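Local coordinates for LPG0439 HIT-related domain-containing protein (Legionella pneumophila subsp. pneumophila, PDB 5L0L), which is of unknown function but, in the part held here, carries a HIT-related domain cut from a longer protein predicted to span the membrane, at residues 59-62 / 63-67; 188-191 / 192-196. One frame throughout, in Å; residues are numbered along the deposited sequence. Where two conformers were deposited one is given.

Contact 1 of 2, residues 59-62 / 63-67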
loop_
_atom_site.group_PDB
_atom_site.type_symbol
_atom_site.label_atom_id
_atom_site.label_comp_id
_atom_site.label_asym_id
_atom_site.label_seq_id
_atom_site.Cartn_x
_atom_site.Cartn_y
_atom_site.Cartn_z
ATOM N N GLY A 59 -5.249 20.500 -10.879
ATOM C CA GLY A 59 -5.361 21.697 -11.731
ATOM C C GLY A 59 -4.365 22.754 -11.277
ATOM O O GLY A 59 -3.172 22.470 -11.175
ATOM N N ASP A 60 -4.874 23.938 -10.943
ATOM C CA ASP A 60 -4.078 25.060 -10.433
ATOM C C ASP A 60 -4.281 25.341 -8.946
ATOM O O ASP A 60 -3.875 26.404 -8.463
ATOM C CB ASP A 60 -4.414 26.333 -11.240
ATOM C CG ASP A 60 -3.761 26.341 -12.601
ATOM O OD1 ASP A 60 -3.006 25.390 -12.914
ATOM O OD2 ASP A 60 -3.994 27.305 -13.360
ATOM N N SER A 61 -4.869 24.399 -8.205
ATOM C CA SER A 61 -5.089 24.590 -6.770
ATOM C C SER A 61 -3.767 24.682 -6.036
ATOM O O SER A 61 -2.737 24.241 -6.549
ATOM C CB SER A 61 -5.923 23.453 -6.204
ATOM O OG SER A 61 -7.139 23.389 -6.926
ATOM N N THR A 62 -3.792 25.257 -4.840
ATOM C CA THR A 62 -2.589 25.353 -4.034
ATOM C C THR A 62 -2.249 23.988 -3.428
ATOM O O THR A 62 -3.142 23.130 -3.251
ATOM C CB THR A 62 -2.777 26.321 -2.864
ATOM O OG1 THR A 62 -3.879 25.863 -2.080
ATOM C CG2 THR A 62 -3.041 27.748 -3.366
ATOM N N LEU A 63 -0.986 23.812 -3.052
ATOM C CA LEU A 63 -0.584 22.598 -2.332
ATOM C C LEU A 63 -1.316 22.531 -1.003
ATOM O O LEU A 63 -1.761 21.462 -0.616
ATOM C CB LEU A 63 0.928 22.519 -2.105
ATOM C CG LEU A 63 1.872 22.543 -3.320
ATOM C CD1 LEU A 63 3.247 22.023 -2.933
ATOM C CD2 LEU A 63 1.339 21.772 -4.500
ATOM N N SER A 64 -1.466 23.684 -0.335
ATOM C CA SER A 64 -2.210 23.777 0.948
ATOM C C SER A 64 -3.632 23.306 0.893
ATOM O O SER A 64 -4.120 22.697 1.857
ATOM C CB SER A 64 -2.189 25.209 1.475
ATOM O OG SER A 64 -0.888 25.444 1.951
ATOM N N SER A 65 -4.308 23.543 -0.229
ATOM C CA SER A 65 -5.701 23.133 -0.347
ATOM C C SER A 65 -5.832 21.599 -0.311
ATOM O O SER A 65 -6.915 21.103 -0.096
ATOM C CB SER A 65 -6.350 23.656 -1.620
ATOM O OG SER A 65 -5.782 23.044 -2.765
ATOM N N ALA A 66 -4.732 20.882 -0.567
ATOM C CA ALA A 66 -4.716 19.409 -0.475
ATOM C C ALA A 66 -4.208 18.854 0.865
ATOM O O ALA A 66 -3.901 17.632 0.948
ATOM C CB ALA A 66 -3.901 18.841 -1.625
ATOM N N PHE A 67 -4.127 19.698 1.900
ATOM C CA PHE A 67 -3.798 19.270 3.255
ATOM C C PHE A 67 -5.039 19.101 4.092
ATOM O O PHE A 67 -6.051 19.794 3.887
ATOM C CB PHE A 67 -2.922 20.283 4.003
ATOM C CG PHE A 67 -1.566 20.539 3.406
ATOM C CD1 PHE A 67 -0.919 19.619 2.571
ATOM C CD2 PHE A 67 -0.889 21.724 3.735
ATOM C CE1 PHE A 67 0.344 19.899 2.060
ATOM C CE2 PHE A 67 0.363 22.004 3.221
ATOM C CZ PHE A 67 0.993 21.078 2.392
#
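The hydroxyl of T62 reaches forward over the start of a short 3-10 turn, where OG1 accepts the backbone N-H of S65 at 3.0 Å, with an N-H...O angle of 141°, and also lies against CB of S65. A chi1 of 58°, which sets OG1 between the backbone N and the carbonyl carbon, brings it to that amide. S65 answers in the other direction: its OG donates to the carbonyl O of T62 at 2.7 Å, arriving 19° off the carbonyl plane. That same oxygen takes a weak bond from S65 N (3.3 Å), so it accepts from both the amide and the hydroxyl of one residue. A short hydroxyl side chain suits both places: T62 reaches forward to an amide, S65 back to a carbonyl. S61 adds its CB, which rests 3.5 Å from OG of S65, while its own hydroxyl bonds to the carbonyl of E58 at the end of the preceding strand. The side chain of L63 leaves T62 and packs on R54, L56 and N57 of strand 51-58, with L56 its apolar neighbour there. Backbone bonds from A66 to L63 and from F67 to S64 carry the turn onward. The whole is a single 3-10 turn at 64-65, entered through a threonine whose OG1 and O both face S65 N, in the loop between strand 51-58 and helix 73-92 of the HIT-related domain.

Contact 2 of 2, residues 188-191 / 192-196; sequences LKLA and EYVNS
The C-terminal part of helix 176-194 holds this contact, where i to i+4 pairing gives way to the N-cap of the next helix, 197-203. Regular bonds run from E192 N to L188 O (2.8 Å), from Y193 N to K189 O and from V194 N to L190 O; the next, N195 N to A191 O, is weak at 3.4 Å. The two carboxylate oxygens of E192 face different neighbours. OE2 lies 3.6 Å from CG of L188, while OE1 forms a long salt bridge with K189 NZ at 3.6 Å and a weak, long ion pair with K92. Lysine and glutamate, three residues apart, are both long enough to lie side by side, the lysine bending at chi2 (-57°). L190 CD1 approaches V194 CG2 at 4.2 Å, and both apolar side chains pack on V209 of strand 207-211. The large, buried ring of Y193 suits the junction of helices 73-92 and 197-203, packing on L85 and F199 and on V73 of the second subunit, with S196 OG over one face toward its rim. S196, small enough to fold back while capping F199 N, donates from OG to a lone pair of Y193 O at 2.7 Å, in the carbonyl plane, and that oxygen also accepts S196 N.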
loop_
_atom_site.group_PDB
_atom_site.type_symbol
_atom_site.label_atom_id
_atom_site.label_comp_id
_atom_site.label_asym_id
_atom_site.label_seq_id
_atom_site.Cartn_x
_atom_site.Cartn_y
_atom_site.Cartn_z
ATOM N N LEU A 188 16.987 7.393 -14.223
ATOM C CA LEU A 188 17.285 6.665 -15.438
ATOM C C LEU A 188 16.344 5.485 -15.654
ATOM O O LEU A 188 15.811 5.312 -16.758
ATOM C CB LEU A 188 18.746 6.221 -15.484
ATOM C CG LEU A 188 19.147 5.460 -16.755
ATOM C CD1 LEU A 188 18.904 6.297 -17.994
ATOM C CD2 LEU A 188 20.607 5.029 -16.670
ATOM N N LYS A 189 16.125 4.675 -14.612
ATOM C CA LYS A 189 15.262 3.516 -14.766
ATOM C C LYS A 189 13.821 3.961 -15.074
ATOM O O LYS A 189 13.149 3.344 -15.883
ATOM C CB LYS A 189 15.308 2.596 -13.536
ATOM C CG LYS A 189 16.641 1.884 -13.319
ATOM C CD LYS A 189 17.065 1.056 -14.493
ATOM C CE LYS A 189 18.296 0.183 -14.253
ATOM N NZ LYS A 189 18.716 -0.265 -15.619
ATOM N N LEU A 190 13.374 5.038 -14.455
ATOM C CA LEU A 190 12.042 5.560 -14.737
ATOM C C LEU A 190 11.945 6.085 -16.163
ATOM O O LEU A 190 10.975 5.779 -16.887
ATOM C CB LEU A 190 11.676 6.645 -13.731
ATOM C CG LEU A 190 10.309 7.317 -13.922
ATOM C CD1 LEU A 190 9.180 6.317 -13.918
ATOM C CD2 LEU A 190 10.138 8.394 -12.868
ATOM N N ALA A 191 12.963 6.844 -16.578
ATOM C CA ALA A 191 12.968 7.412 -17.934
ATOM C C ALA A 191 12.989 6.284 -18.963
ATOM O O ALA A 191 12.263 6.363 -19.970
ATOM C CB ALA A 191 14.125 8.374 -18.134
ATOM N N GLU A 192 13.770 5.233 -18.707
ATOM C CA GLU A 192 13.781 4.065 -19.607
ATOM C C GLU A 192 12.412 3.404 -19.670
ATOM O O GLU A 192 11.916 3.029 -20.747
ATOM C CB GLU A 192 14.827 3.046 -19.180
ATOM C CG GLU A 192 16.243 3.504 -19.490
ATOM C CD GLU A 192 17.337 2.692 -18.836
ATOM O OE1 GLU A 192 17.081 1.881 -17.938
ATOM O OE2 GLU A 192 18.509 2.886 -19.209
ATOM N N TYR A 193 11.822 3.234 -18.502
ATOM C CA TYR A 193 10.533 2.543 -18.421
ATOM C C TYR A 193 9.456 3.284 -19.191
ATOM O O TYR A 193 8.627 2.656 -19.879
ATOM C CB TYR A 193 10.079 2.291 -16.968
ATOM C CG TYR A 193 8.864 1.382 -16.957
ATOM C CD1 TYR A 193 8.983 0.026 -17.282
ATOM C CD2 TYR A 193 7.590 1.890 -16.746
ATOM C CE1 TYR A 193 7.874 -0.810 -17.326
ATOM C CE2 TYR A 193 6.479 1.064 -16.792
ATOM C CZ TYR A 193 6.614 -0.275 -17.069
ATOM O OH TYR A 193 5.486 -1.098 -17.121
ATOM N N VAL A 194 9.447 4.596 -19.076
ATOM C CA VAL A 194 8.451 5.427 -19.767
ATOM C C VAL A 194 8.525 5.307 -21.312
ATOM O O VAL A 194 7.510 5.533 -21.987
ATOM C CB VAL A 194 8.621 6.894 -19.335
ATOM C CG1 VAL A 194 7.955 7.870 -20.281
ATOM C CG2 VAL A 194 8.111 7.086 -17.932
ATOM N N ASN A 195 9.723 4.987 -21.812
ATOM C CA ASN A 195 9.995 4.713 -23.225
ATOM C C ASN A 195 9.650 3.274 -23.681
ATOM O O ASN A 195 9.792 2.980 -24.865
ATOM C CB ASN A 195 11.480 5.008 -23.526
ATOM C CG ASN A 195 11.861 6.472 -23.297
ATOM O OD1 ASN A 195 13.026 6.810 -22.979
ATOM N ND2 ASN A 195 10.880 7.353 -23.456
ATOM N N SER A 196 9.216 2.382 -22.776
ATOM C CA SER A 196 8.947 0.974 -23.118
ATOM C C SER A 196 7.529 0.730 -23.691
ATOM O O SER A 196 6.605 1.486 -23.414
ATOM C CB SER A 196 9.153 0.064 -21.915
ATOM O OG SER A 196 8.102 0.208 -20.975
#

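In the fold
Contacts 1 and 2 are separate local structures in series along the chain, their centres 28 Å apart and their nearest atoms about 18 Å apart. Contact 1 is a surface contact, contact 2 a partly buried one. The six-stranded antiparallel sheet relates them: contact 1 follows its strand 51-58, on which L63 rests, whereas contact 2 packs through L190 on strands 25-31 and 207-211. Helix 73-92 is a second link, since the loop of contact 1 leads into it and K189 and Y193 of contact 2 lie along it. Y193 of contact 2 meets V73 of the second subunit; contact 1 touches no other chain. No ligand or catalytic site is known to tie the two together.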